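Local coordinates for beta-lactamase (Klebsiella pneumoniae, PDB 6KBY), which probably hydrolyses the amide bond of beta-lactam antibiotics as a class C serine beta-lactamase, and is bound here to adenosine monophosphate, at residues A[10-13]-A[14-18]; A[25-29]-A[30-34]; A[136-139]-A[140-143]; A[195-199]-A[200-204]; A[255-258]-A[259-262]. One frame throughout, in Å; residues are numbered along the deposited sequence.

Contact 1 of 5, residues A[10-13]-A[14-18]; sequences IDES and KIKDT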
loop_
_atom_site.group_PDB
_atom_site.type_symbol
_atom_site.label_atom_id
_atom_site.label_comp_id
_atom_site.label_asym_id
_atom_site.label_seq_id
_atom_site.Cartn_x
_atom_site.Cartn_y
_atom_site.Cartn_z
ATOM N N ILE A 10 14.923 17.495 -23.678
ATOM C CA ILE A 10 15.110 16.464 -22.664
ATOM C C ILE A 10 13.791 16.309 -21.922
ATOM O O ILE A 10 13.304 17.266 -21.307
ATOM C CB ILE A 10 16.232 16.834 -21.680
ATOM C CG1 ILE A 10 17.537 17.120 -22.424
ATOM C CG2 ILE A 10 16.429 15.726 -20.651
ATOM C CD1 ILE A 10 18.279 15.881 -22.837
ATOM N N ASP A 11 13.213 15.107 -21.975
ATOM C CA ASP A 11 11.986 14.863 -21.228
ATOM C C ASP A 11 12.187 15.057 -19.731
ATOM O O ASP A 11 11.261 15.498 -19.040
ATOM C CB ASP A 11 11.445 13.464 -21.524
ATOM C CG ASP A 11 10.730 13.383 -22.857
ATOM O OD1 ASP A 11 10.488 14.441 -23.474
ATOM O OD2 ASP A 11 10.392 12.259 -23.283
ATOM N N GLU A 12 13.383 14.751 -19.219
ATOM C CA GLU A 12 13.633 14.840 -17.780
ATOM C C GLU A 12 13.340 16.239 -17.255
ATOM O O GLU A 12 12.726 16.397 -16.194
ATOM C CB GLU A 12 15.081 14.449 -17.464
ATOM C CG GLU A 12 15.401 14.277 -15.965
ATOM C CD GLU A 12 15.486 15.582 -15.183
ATOM O OE1 GLU A 12 16.035 16.568 -15.721
ATOM O OE2 GLU A 12 14.994 15.620 -14.029
ATOM N N SER A 13 13.803 17.270 -17.965
ATOM C CA SER A 13 13.582 18.630 -17.487
ATOM C C SER A 13 12.106 18.998 -17.533
ATOM O O SER A 13 11.619 19.730 -16.659
ATOM C CB SER A 13 14.420 19.619 -18.298
ATOM O OG SER A 13 15.787 19.539 -17.936
ATOM N N LYS A 14 11.385 18.483 -18.527
ATOM C CA LYS A 14 9.950 18.713 -18.604
ATOM C C LYS A 14 9.228 18.052 -17.440
ATOM O O LYS A 14 8.330 18.651 -16.842
ATOM C CB LYS A 14 9.413 18.205 -19.944
ATOM C CG LYS A 14 9.962 18.963 -21.140
ATOM C CD LYS A 14 9.543 18.336 -22.463
ATOM C CE LYS A 14 10.135 19.114 -23.635
ATOM N NZ LYS A 14 9.809 18.504 -24.957
ATOM N N ILE A 15 9.609 16.818 -17.105
ATOM C CA ILE A 15 8.978 16.123 -15.988
ATOM C C ILE A 15 9.250 16.852 -14.679
ATOM O O ILE A 15 8.342 17.062 -13.864
ATOM C CB ILE A 15 9.433 14.651 -15.951
ATOM C CG1 ILE A 15 8.950 13.927 -17.209
ATOM C CG2 ILE A 15 8.915 13.966 -14.700
ATOM C CD1 ILE A 15 9.537 12.539 -17.392
ATOM N N LYS A 16 10.496 17.275 -14.466
ATOM C CA LYS A 16 10.812 18.009 -13.246
ATOM C C LYS A 16 9.979 19.277 -13.135
ATOM O O LYS A 16 9.480 19.603 -12.053
ATOM C CB LYS A 16 12.305 18.335 -13.182
ATOM C CG LYS A 16 12.701 19.073 -11.910
ATOM C CD LYS A 16 14.202 19.262 -11.817
ATOM C CE LYS A 16 14.602 19.824 -10.464
ATOM N NZ LYS A 16 14.054 21.193 -10.238
ATOM N N ASP A 17 9.810 20.005 -14.245
ATOM C CA ASP A 17 8.988 21.211 -14.216
ATOM C C ASP A 17 7.553 20.880 -13.832
ATOM O O ASP A 17 6.939 21.572 -13.010
ATOM C CB ASP A 17 9.011 21.903 -15.579
ATOM C CG ASP A 17 10.355 22.525 -15.909
ATOM O OD1 ASP A 17 11.190 22.704 -14.998
ATOM O OD2 ASP A 17 10.566 22.848 -17.100
ATOM N N THR A 18 6.991 19.840 -14.445
ATOM C CA THR A 18 5.624 19.444 -14.118
ATOM C C THR A 18 5.492 19.106 -12.643
ATOM O O THR A 18 4.543 19.534 -11.973
ATOM C CB THR A 18 5.212 18.245 -14.969
ATOM O OG1 THR A 18 5.229 18.627 -16.346
ATOM C CG2 THR A 18 3.814 17.768 -14.589
HETATM O O HOH W 1 11.891 16.381 -24.891
#
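The amide N of Ile-15 donates to the carbonyl O of Asp-11 over 2.9 Å, and this is the shortest direct hydrogen bond between the two segments. The N-H approaches nearly along the C=O axis, with a C=O...N angle of 167°. The same oxygen also lies against the Ile-15 side chain, whose CG1 is 3.3 Å from Asp-11 O. That closeness follows from the first torsion of Ile-15, which sets CG1 beside its own backbone N (chi1 -64°). The next two bonds run from Lys-16 N to Glu-12 O and from Asp-17 N to Ser-13 O. All three are i to i+4 bonds of the first turns of helix 11-30, and Ile-10 occupies the N-cap position just before it. Acidic side chains at this end would be expected to suit the positive end of the helix dipole. Asp-11 and Lys-14 are joined by a water. Asp-11 OD1 accepts from the water at 2.8 Å, and Lys-14 NZ donates to it at 3.0 Å. The charged atoms themselves, OD1 of Asp-11 and NZ of Lys-14, stay 4.4 Å apart, beyond a salt bridge. The lysine chain is extended past CG, which carries its amine back to the start of the helix. Glu-12 and Lys-16 lie side by side and point the same way, with Glu-12 OE2 3.9 Å from Lys-16 CB. Their polar ends have other partners: Glu-12 OE2 bonds Tyr-48 OH on strand 44-50, and Lys-16 NZ forms a salt bridge with Asp-20. Ser-13 OG is hydrogen-bonded to the backbone N of His-7, in the N-terminal run of histidines.

Contact 2 of 5, residues A[25-29]-A[30-34]; sequences PLMQK and NNIPG
Leu-26 O takes two hydrogen bonds from Asn-30. The backbone N of Asn-30 reaches Leu-26 O at 3.1 Å, and its side-chain ND2 reaches the same oxygen at 2.9 Å. The side chain can fold back because CG sits beside the backbone N of Asn-30 (chi1 -69°). The Leu-26 oxygen lies close to the plane of the Asn-30 amide. ND2 of Asn-30 also rests 3.5 Å from CD1 of Leu-26. At the next carbonyl, Ile-32 N donates to Met-27 O at 3.0 Å, in the carbonyl plane and on a lone pair. Asn-31 N bonds Gln-28 O at 3.2 Å, from well above that carbonyl plane. A water donates to both Gln-28 O and Asn-31 OD1, and so bridges the helix end to the side chain that follows it.

The apolar side is made by Met-27 and Ile-32, which cross at about a right angle. CG of Met-27 is 4.1 Å from CB of Ile-32. The methionine bends at chi3, and its CE comes to 3.3 Å from Ile-32 O and also reaches Pro-33 O. Leu-26 meets the far end of the isoleucine, CG to CD1, at 4.2 Å.

Further out, Asn-30 ND2 has a second acceptor in OE1 of Gln-354, on helix 352-364. Tyr-350 touches both Leu-26 and Ile-32. Gly-34 N bonds Asn-347 OD1 where strand 34-41 begins. Asn-31 has a positive phi of 55°, and two bonds run back into the last turn. This is the Schellman motif that ends helix 11-30 and turns the chain into that strand.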
loop_
_atom_site.group_PDB
_atom_site.type_symbol
_atom_site.label_atom_id
_atom_site.label_comp_id
_atom_site.label_asym_id
_atom_site.label_seq_id
_atom_site.Cartn_x
_atom_site.Cartn_y
_atom_site.Cartn_z
ATOM N N PRO A 25 3.489 24.296 -4.643
ATOM C CA PRO A 25 2.270 24.876 -4.056
ATOM C C PRO A 25 1.552 23.923 -3.117
ATOM O O PRO A 25 1.008 24.361 -2.095
ATOM C CB PRO A 25 1.426 25.247 -5.287
ATOM C CG PRO A 25 2.424 25.348 -6.417
ATOM C CD PRO A 25 3.430 24.279 -6.118
ATOM N N LEU A 26 1.542 22.624 -3.433
ATOM C CA LEU A 26 0.938 21.635 -2.545
ATOM C C LEU A 26 1.565 21.691 -1.155
ATOM O O LEU A 26 0.860 21.698 -0.135
ATOM C CB LEU A 26 1.117 20.244 -3.154
ATOM C CG LEU A 26 0.544 19.085 -2.342
ATOM C CD1 LEU A 26 -0.965 19.010 -2.497
ATOM C CD2 LEU A 26 1.202 17.779 -2.763
ATOM N N MET A 27 2.894 21.726 -1.097
ATOM C CA MET A 27 3.571 21.741 0.195
ATOM C C MET A 27 3.359 23.063 0.917
ATOM O O MET A 27 3.223 23.092 2.148
ATOM C CB MET A 27 5.063 21.483 0.004
ATOM C CG MET A 27 5.360 20.078 -0.465
ATOM S SD MET A 27 7.113 19.752 -0.741
ATOM C CE MET A 27 7.770 19.916 0.921
ATOM N N GLN A 28 3.346 24.171 0.169
ATOM C CA GLN A 28 3.124 25.479 0.767
ATOM C C GLN A 28 1.755 25.537 1.434
ATOM O O GLN A 28 1.636 25.843 2.627
ATOM C CB GLN A 28 3.263 26.561 -0.314
ATOM C CG GLN A 28 3.519 27.974 0.210
ATOM C CD GLN A 28 2.390 28.502 1.062
ATOM O OE1 GLN A 28 1.234 28.547 0.635
ATOM N NE2 GLN A 28 2.717 28.896 2.279
ATOM N N LYS A 29 0.700 25.241 0.676
ATOM C CA LYS A 29 -0.632 25.485 1.211
ATOM C C LYS A 29 -1.004 24.488 2.298
ATOM O O LYS A 29 -1.747 24.841 3.218
ATOM C CB LYS A 29 -1.672 25.545 0.098
ATOM C CG LYS A 29 -2.012 24.235 -0.541
ATOM C CD LYS A 29 -3.023 24.502 -1.642
ATOM C CE LYS A 29 -3.764 23.260 -2.046
ATOM N NZ LYS A 29 -4.773 23.565 -3.101
ATOM N N ASN A 30 -0.493 23.261 2.233
ATOM C CA ASN A 30 -0.780 22.256 3.247
ATOM C C ASN A 30 0.236 22.256 4.379
ATOM O O ASN A 30 0.083 21.478 5.329
ATOM C CB ASN A 30 -0.844 20.863 2.616
ATOM C CG ASN A 30 -2.047 20.686 1.721
ATOM O OD1 ASN A 30 -3.169 20.538 2.201
ATOM N ND2 ASN A 30 -1.823 20.680 0.418
ATOM N N ASN A 31 1.263 23.096 4.296
ATOM C CA ASN A 31 2.332 23.127 5.293
ATOM C C ASN A 31 2.970 21.753 5.492
ATOM O O ASN A 31 3.201 21.302 6.619
ATOM C CB ASN A 31 1.862 23.733 6.613
ATOM C CG ASN A 31 3.010 24.220 7.452
ATOM O OD1 ASN A 31 4.001 24.724 6.925
ATOM N ND2 ASN A 31 2.891 24.074 8.765
ATOM N N ILE A 32 3.252 21.080 4.381
ATOM C CA ILE A 32 3.936 19.790 4.398
ATOM C C ILE A 32 5.430 20.056 4.477
ATOM O O ILE A 32 5.976 20.703 3.573
ATOM C CB ILE A 32 3.633 19.003 3.116
ATOM C CG1 ILE A 32 2.135 18.720 2.987
ATOM C CG2 ILE A 32 4.451 17.722 3.074
ATOM C CD1 ILE A 32 1.720 18.332 1.582
ATOM N N PRO A 33 6.140 19.577 5.503
ATOM C CA PRO A 33 7.563 19.944 5.610
ATOM C C PRO A 33 8.440 19.344 4.530
ATOM O O PRO A 33 9.334 20.034 4.024
ATOM C CB PRO A 33 7.954 19.457 7.012
ATOM C CG PRO A 33 6.662 19.418 7.762
ATOM C CD PRO A 33 5.642 18.963 6.748
ATOM N N GLY A 34 8.219 18.085 4.171
ATOM C CA GLY A 34 9.107 17.399 3.247
ATOM C C GLY A 34 8.366 16.395 2.393
ATOM O O GLY A 34 7.403 15.762 2.839
HETATM O O HOH W 2 3.733 26.465 4.498
#

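Contact 3 of 5, residues A[136-139]-A[140-143]; sequences QLMA and YLKA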
loop_
_atom_site.group_PDB
_atom_site.type_symbol
_atom_site.label_atom_id
_atom_site.label_comp_id
_atom_site.label_asym_id
_atom_site.label_seq_id
_atom_site.Cartn_x
_atom_site.Cartn_y
_atom_site.Cartn_z
ATOM N N GLN A 136 -5.608 -11.930 23.905
ATOM C CA GLN A 136 -6.743 -11.027 23.760
ATOM C C GLN A 136 -7.234 -10.982 22.320
ATOM O O GLN A 136 -8.444 -10.898 22.073
ATOM C CB GLN A 136 -6.347 -9.633 24.233
ATOM C CG GLN A 136 -5.948 -9.592 25.699
ATOM C CD GLN A 136 -5.167 -8.345 26.057
ATOM O OE1 GLN A 136 -4.539 -7.722 25.199
ATOM N NE2 GLN A 136 -5.197 -7.975 27.332
ATOM N N LEU A 137 -6.311 -11.030 21.358
ATOM C CA LEU A 137 -6.699 -11.015 19.951
ATOM C C LEU A 137 -7.555 -12.225 19.612
ATOM O O LEU A 137 -8.617 -12.096 18.990
ATOM C CB LEU A 137 -5.448 -10.994 19.072
ATOM C CG LEU A 137 -5.667 -11.149 17.564
ATOM C CD1 LEU A 137 -6.389 -9.935 16.996
ATOM C CD2 LEU A 137 -4.347 -11.388 16.840
ATOM N N MET A 138 -7.103 -13.415 20.012
ATOM C CA MET A 138 -7.846 -14.628 19.691
ATOM C C MET A 138 -9.201 -14.655 20.387
ATOM O O MET A 138 -10.179 -15.152 19.820
ATOM C CB MET A 138 -7.021 -15.869 20.034
ATOM C CG MET A 138 -5.803 -16.063 19.146
ATOM S SD MET A 138 -6.231 -16.309 17.407
ATOM C CE MET A 138 -4.597 -16.321 16.668
ATOM N N ALA A 139 -9.285 -14.125 21.609
ATOM C CA ALA A 139 -10.575 -14.058 22.289
ATOM C C ALA A 139 -11.547 -13.164 21.531
ATOM O O ALA A 139 -12.728 -13.499 21.379
ATOM C CB ALA A 139 -10.389 -13.566 23.726
ATOM N N TYR A 140 -11.062 -12.027 21.028
ATOM C CA TYR A 140 -11.908 -11.144 20.235
ATOM C C TYR A 140 -12.363 -11.833 18.956
ATOM O O TYR A 140 -13.551 -11.812 18.613
ATOM C CB TYR A 140 -11.150 -9.852 19.913
ATOM C CG TYR A 140 -11.901 -8.938 18.975
ATOM C CD1 TYR A 140 -12.965 -8.177 19.429
ATOM C CD2 TYR A 140 -11.554 -8.842 17.631
ATOM C CE1 TYR A 140 -13.665 -7.348 18.579
ATOM C CE2 TYR A 140 -12.250 -8.011 16.771
ATOM C CZ TYR A 140 -13.306 -7.268 17.251
ATOM O OH TYR A 140 -14.012 -6.438 16.407
ATOM N N LEU A 141 -11.427 -12.457 18.239
ATOM C CA LEU A 141 -11.762 -13.084 16.966
ATOM C C LEU A 141 -12.717 -14.256 17.143
ATOM O O LEU A 141 -13.582 -14.478 16.289
ATOM C CB LEU A 141 -10.488 -13.514 16.246
ATOM C CG LEU A 141 -9.549 -12.384 15.823
ATOM C CD1 LEU A 141 -8.277 -12.966 15.238
ATOM C CD2 LEU A 141 -10.225 -11.446 14.833
ATOM N N LYS A 142 -12.597 -15.003 18.249
ATOM C CA LYS A 142 -13.530 -16.097 18.513
ATOM C C LYS A 142 -14.935 -15.594 18.812
ATOM O O LYS A 142 -15.913 -16.303 18.547
ATOM C CB LYS A 142 -13.044 -16.952 19.685
ATOM C CG LYS A 142 -11.850 -17.836 19.386
ATOM C CD LYS A 142 -11.445 -18.624 20.623
ATOM C CE LYS A 142 -10.041 -19.184 20.496
ATOM N NZ LYS A 142 -9.588 -19.806 21.772
ATOM N N ALA A 143 -15.062 -14.397 19.377
ATOM C CA ALA A 143 -16.360 -13.848 19.749
ATOM C C ALA A 143 -16.986 -12.999 18.649
ATOM O O ALA A 143 -18.170 -12.652 18.747
ATOM C CB ALA A 143 -16.230 -13.014 21.027
#
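Leu-137 and Leu-141 make the close apolar part of this contact. CG of Leu-137 is 3.9 Å from CD1 of Leu-141, and the Leu-137 CD1 methyl is 4.0 Å from the same carbon. Leu-137 leans along the helix toward its partner because CG lies opposite the backbone N (chi1 173°). Leu-141 also covers the carbonyl beneath it, with CG 3.3 Å from Leu-137 O. That oxygen accepts from Leu-141 N at 2.9 Å, and the donor lies in the carbonyl plane. Both leucines are buried. Met-138 extends this patch loosely, its SD 4.5 Å from CD1 of Leu-141.

The other side is more open. Lys-142 runs extended over the end of the Met-138 carbonyl, with CG 3.2 Å from Met-138 O. Ala-139 and Ala-143 are exposed. The last bond here, from Ala-143 N to Ala-139 O, is longer at 3.2 Å. It is also more bent than the others, with an N-H...O angle of 137°, as the helix reaches its end. Tyr-140 sets its CB against the Gln-136 and Leu-137 carbonyls, while its ring leads away to Gln-124 and Ile-131.

At the other end of helix 134-143, Gln-136 OE1 accepts from Lys-132 N. Leu-137 touches Met-127, one of the residues lining the AMP pocket, and Met-138 rests on Glu-102. These neighbours lie in loops, so the helix is seated on loops near the ligand site.

Contact 4 of 5, residues A[195-199]-A[200-204]; sequences LKVPA and DQMEN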
loop_
_atom_site.group_PDB
_atom_site.type_symbol
_atom_site.label_atom_id
_atom_site.label_comp_id
_atom_site.label_asym_id
_atom_site.label_seq_id
_atom_site.Cartn_x
_atom_site.Cartn_y
_atom_site.Cartn_z
ATOM N N LEU A 195 10.345 -2.811 8.573
ATOM C CA LEU A 195 9.336 -2.716 9.620
ATOM C C LEU A 195 9.905 -2.108 10.893
ATOM O O LEU A 195 9.190 -1.399 11.604
ATOM C CB LEU A 195 8.749 -4.096 9.927
ATOM C CG LEU A 195 7.959 -4.721 8.780
ATOM C CD1 LEU A 195 7.642 -6.177 9.071
ATOM C CD2 LEU A 195 6.684 -3.937 8.516
ATOM N N LYS A 196 11.177 -2.378 11.193
ATOM C CA LYS A 196 11.903 -1.785 12.314
ATOM C C LYS A 196 13.150 -1.118 11.750
ATOM O O LYS A 196 14.048 -1.806 11.254
ATOM C CB LYS A 196 12.330 -2.867 13.308
ATOM C CG LYS A 196 11.248 -3.438 14.199
ATOM C CD LYS A 196 11.838 -4.517 15.106
ATOM C CE LYS A 196 10.803 -5.098 16.058
ATOM N NZ LYS A 196 11.241 -6.411 16.616
ATOM N N VAL A 197 13.216 0.205 11.839
ATOM C CA VAL A 197 14.359 0.931 11.274
ATOM C C VAL A 197 15.600 0.649 12.117
ATOM O O VAL A 197 15.559 0.816 13.349
ATOM C CB VAL A 197 14.057 2.430 11.221
ATOM C CG1 VAL A 197 15.277 3.210 10.755
ATOM C CG2 VAL A 197 12.850 2.704 10.316
ATOM N N PRO A 198 16.708 0.228 11.514
ATOM C CA PRO A 198 17.918 -0.077 12.287
ATOM C C PRO A 198 18.675 1.190 12.672
ATOM O O PRO A 198 18.438 2.282 12.149
ATOM C CB PRO A 198 18.740 -0.933 11.319
ATOM C CG PRO A 198 18.325 -0.455 9.963
ATOM C CD PRO A 198 16.863 -0.100 10.086
ATOM N N ALA A 199 19.632 1.012 13.592
ATOM C CA ALA A 199 20.281 2.153 14.235
ATOM C C ALA A 199 21.018 3.032 13.233
ATOM O O ALA A 199 21.061 4.261 13.390
ATOM C CB ALA A 199 21.246 1.664 15.316
ATOM N N ASP A 200 21.618 2.428 12.208
ATOM C CA ASP A 200 22.374 3.193 11.227
ATOM C C ASP A 200 21.485 3.945 10.244
ATOM O O ASP A 200 22.007 4.715 9.430
ATOM C CB ASP A 200 23.375 2.293 10.492
ATOM C CG ASP A 200 22.705 1.236 9.632
ATOM O OD1 ASP A 200 21.614 0.752 9.996
ATOM O OD2 ASP A 200 23.279 0.883 8.581
ATOM N N GLN A 201 20.171 3.750 10.308
ATOM C CA GLN A 201 19.227 4.439 9.441
ATOM C C GLN A 201 18.329 5.409 10.193
ATOM O O GLN A 201 17.551 6.131 9.558
ATOM C CB GLN A 201 18.382 3.419 8.670
ATOM C CG GLN A 201 19.193 2.611 7.672
ATOM C CD GLN A 201 19.624 3.448 6.492
ATOM O OE1 GLN A 201 19.014 4.479 6.197
ATOM N NE2 GLN A 201 20.681 3.025 5.814
ATOM N N MET A 202 18.417 5.459 11.525
ATOM C CA MET A 202 17.559 6.372 12.272
ATOM C C MET A 202 17.785 7.818 11.860
ATOM O O MET A 202 16.839 8.612 11.852
ATOM C CB MET A 202 17.755 6.187 13.776
ATOM C CG MET A 202 17.125 4.914 14.317
ATOM S SD MET A 202 15.326 4.837 14.112
ATOM C CE MET A 202 14.789 6.186 15.158
ATOM N N GLU A 203 19.018 8.174 11.494
ATOM C CA GLU A 203 19.298 9.536 11.058
ATOM C C GLU A 203 18.560 9.891 9.774
ATOM O O GLU A 203 18.414 11.078 9.463
ATOM C CB GLU A 203 20.806 9.733 10.868
ATOM C CG GLU A 203 21.413 8.887 9.753
ATOM C CD GLU A 203 22.882 9.200 9.507
ATOM O OE1 GLU A 203 23.457 8.649 8.545
ATOM O OE2 GLU A 203 23.460 10.001 10.272
ATOM N N ASN A 204 18.105 8.889 9.023
ATOM C CA ASN A 204 17.384 9.079 7.774
ATOM C C ASN A 204 15.878 8.977 7.939
ATOM O O ASN A 204 15.148 9.187 6.964
ATOM C CB ASN A 204 17.836 8.041 6.748
ATOM C CG ASN A 204 19.249 8.265 6.288
ATOM O OD1 ASN A 204 19.686 9.405 6.124
ATOM N ND2 ASN A 204 19.985 7.179 6.080
HETATM O O HOH W 3 21.420 6.764 12.336
#
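The apolar contacts centre on Val-197, whose CG1 meets two residues. It is 3.7 Å from SD of Met-202 and 3.7 Å from CB of Gln-201. CG1 points this way because it lies opposite the backbone N of Val-197 (chi1 175°). The Met-202 chain bends at chi2, which brings its sulfur against the valine. Pro-198 lies alongside Gln-201, pointing the same way, with the two CG atoms 3.9 Å apart. Its ring is also approached by a carboxylate, as Asp-200 OD1 sits 3.5 Å from Pro-198 CG.

Among the backbone bonds, Gln-201 N donates to Pro-198 O at 2.9 Å, from above the carbonyl plane. Met-202 N to Ala-199 O is a weak bond. A water donates to Ala-199 O and accepts from Glu-203 N.

One bond joins side chains. Asn-204 ND2 donates to Gln-201 OE1 at 2.9 Å and is nearly straight, at 169°. Their backbones pair too, Asn-204 N with Gln-201 O.

Nearby, Val-197 touches Tyr-205 and Gln-201 touches His-192. Bonds of the i to i+3 kind, one of them weak, wind the chain through the surface loop that leads from strand 193-194 to strand 208-209.

Contact 5 of 5, residues A[255-258]-A[259-262]; sequences KMQQ and ALTA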
loop_
_atom_site.group_PDB
_atom_site.type_symbol
_atom_site.label_atom_id
_atom_site.label_comp_id
_atom_site.label_asym_id
_atom_site.label_seq_id
_atom_site.Cartn_x
_atom_site.Cartn_y
_atom_site.Cartn_z
ATOM N N LYS A 255 9.197 -17.113 -8.995
ATOM C CA LYS A 255 8.046 -17.146 -8.100
ATOM C C LYS A 255 7.693 -15.753 -7.601
ATOM O O LYS A 255 6.512 -15.421 -7.453
ATOM C CB LYS A 255 8.301 -18.097 -6.931
ATOM C CG LYS A 255 8.080 -19.562 -7.276
ATOM C CD LYS A 255 6.783 -19.738 -8.051
ATOM C CE LYS A 255 6.389 -21.198 -8.183
ATOM N NZ LYS A 255 5.064 -21.331 -8.854
ATOM N N MET A 256 8.703 -14.917 -7.356
ATOM C CA MET A 256 8.427 -13.580 -6.844
ATOM C C MET A 256 7.699 -12.724 -7.874
ATOM O O MET A 256 6.745 -12.015 -7.529
ATOM C CB MET A 256 9.712 -12.902 -6.380
ATOM C CG MET A 256 9.454 -11.583 -5.674
ATOM S SD MET A 256 8.336 -11.786 -4.270
ATOM C CE MET A 256 9.339 -12.807 -3.192
ATOM N N GLN A 257 8.128 -12.767 -9.137
ATOM C CA GLN A 257 7.412 -12.010 -10.158
ATOM C C GLN A 257 5.978 -12.499 -10.289
ATOM O O GLN A 257 5.048 -11.694 -10.404
ATOM C CB GLN A 257 8.120 -12.105 -11.505
ATOM C CG GLN A 257 7.426 -11.287 -12.574
ATOM C CD GLN A 257 7.516 -9.795 -12.300
ATOM O OE1 GLN A 257 8.580 -9.196 -12.451
ATOM N NE2 GLN A 257 6.405 -9.188 -11.881
ATOM N N GLN A 258 5.782 -13.820 -10.286
ATOM C CA GLN A 258 4.431 -14.363 -10.335
ATOM C C GLN A 258 3.607 -13.855 -9.163
ATOM O O GLN A 258 2.433 -13.502 -9.326
ATOM C CB GLN A 258 4.483 -15.889 -10.297
ATOM C CG GLN A 258 5.174 -16.541 -11.470
ATOM C CD GLN A 258 5.381 -18.027 -11.247
ATOM O OE1 GLN A 258 4.601 -18.675 -10.544
ATOM N NE2 GLN A 258 6.440 -18.573 -11.835
ATOM N N ALA A 259 4.209 -13.814 -7.976
ATOM C CA ALA A 259 3.499 -13.366 -6.784
ATOM C C ALA A 259 3.084 -11.908 -6.914
ATOM O O ALA A 259 1.937 -11.549 -6.616
ATOM C CB ALA A 259 4.393 -13.557 -5.562
ATOM N N LEU A 260 4.013 -11.047 -7.346
ATOM C CA LEU A 260 3.703 -9.631 -7.529
ATOM C C LEU A 260 2.547 -9.451 -8.499
ATOM O O LEU A 260 1.559 -8.766 -8.204
ATOM C CB LEU A 260 4.933 -8.902 -8.062
ATOM C CG LEU A 260 6.081 -8.703 -7.073
ATOM C CD1 LEU A 260 7.374 -8.464 -7.847
ATOM C CD2 LEU A 260 5.775 -7.538 -6.134
ATOM N N THR A 261 2.662 -10.065 -9.671
ATOM C CA THR A 261 1.647 -9.884 -10.698
ATOM C C THR A 261 0.295 -10.387 -10.221
ATOM O O THR A 261 -0.729 -9.742 -10.453
ATOM C CB THR A 261 2.104 -10.609 -11.961
ATOM O OG1 THR A 261 3.299 -9.977 -12.435
ATOM C CG2 THR A 261 1.027 -10.587 -13.048
ATOM N N ALA A 262 0.277 -11.525 -9.523
ATOM C CA ALA A 262 -0.989 -12.114 -9.106
ATOM C C ALA A 262 -1.730 -11.262 -8.086
ATOM O O ALA A 262 -2.948 -11.425 -7.942
ATOM C CB ALA A 262 -0.789 -13.535 -8.568
#
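Thr-261 and Gln-257 meet one helical turn apart. OG1 of Thr-261 sits beside its own backbone N (chi1 -64°), which brings it to 3.2 Å from Gln-257 O. That oxygen also accepts the Thr-261 N-H at 3.0 Å, and this bond is almost straight, at 173°. Gln-257 starts with CG opposite its backbone N and then bends at chi2 (67°). The bend brings NE2 along the helix, 3.3 Å from Thr-261 OG1. NE2 of Gln-257 has an outside acceptor, Ala-243 O, at the end of helix 234-244.

Met-256 and Leu-260 form the apolar pair, CG of Met-256 to CD1 of Leu-260 at 4.3 Å. Leu-260 lays its CG 3.4 Å from Met-256 O, and packs outward on Tyr-240 and Leu-188. Ala-259 turns its methyl to the Lys-255 and Met-256 carbonyls and touches Tyr-83 of helix 72-86.

On another side, Gln-258 is extended beyond CG, and its OE1 accepts from Lys-255 NZ at 3.2 Å. The amine also bonds Val-86 O. Helix 255-262 is thus joined to helices 72-86 and 234-244 by amine and amide donors to backbone carbonyls, with apolar packing in between.

How the contacts relate
All five contacts are local and lie in series along the chain, and none encloses or crosses another. Contacts 1 and 2 mark the two ends of helix 11-30, with centres about 21 Å apart. Contact 1 starts the helix beside edge strand 44-50, and contact 2 closes the turn into strand 34-41 of the large antiparallel sheet. Contact 3 lies across the molecule, its centre about 53 Å from that of contact 1, on a helix near the AMP pocket. Contact 4 shapes the loop between strands 193-194 and 208-209. Contact 5 follows on helix 255-262, which packs against helices 72-86, 176-187 and 234-244.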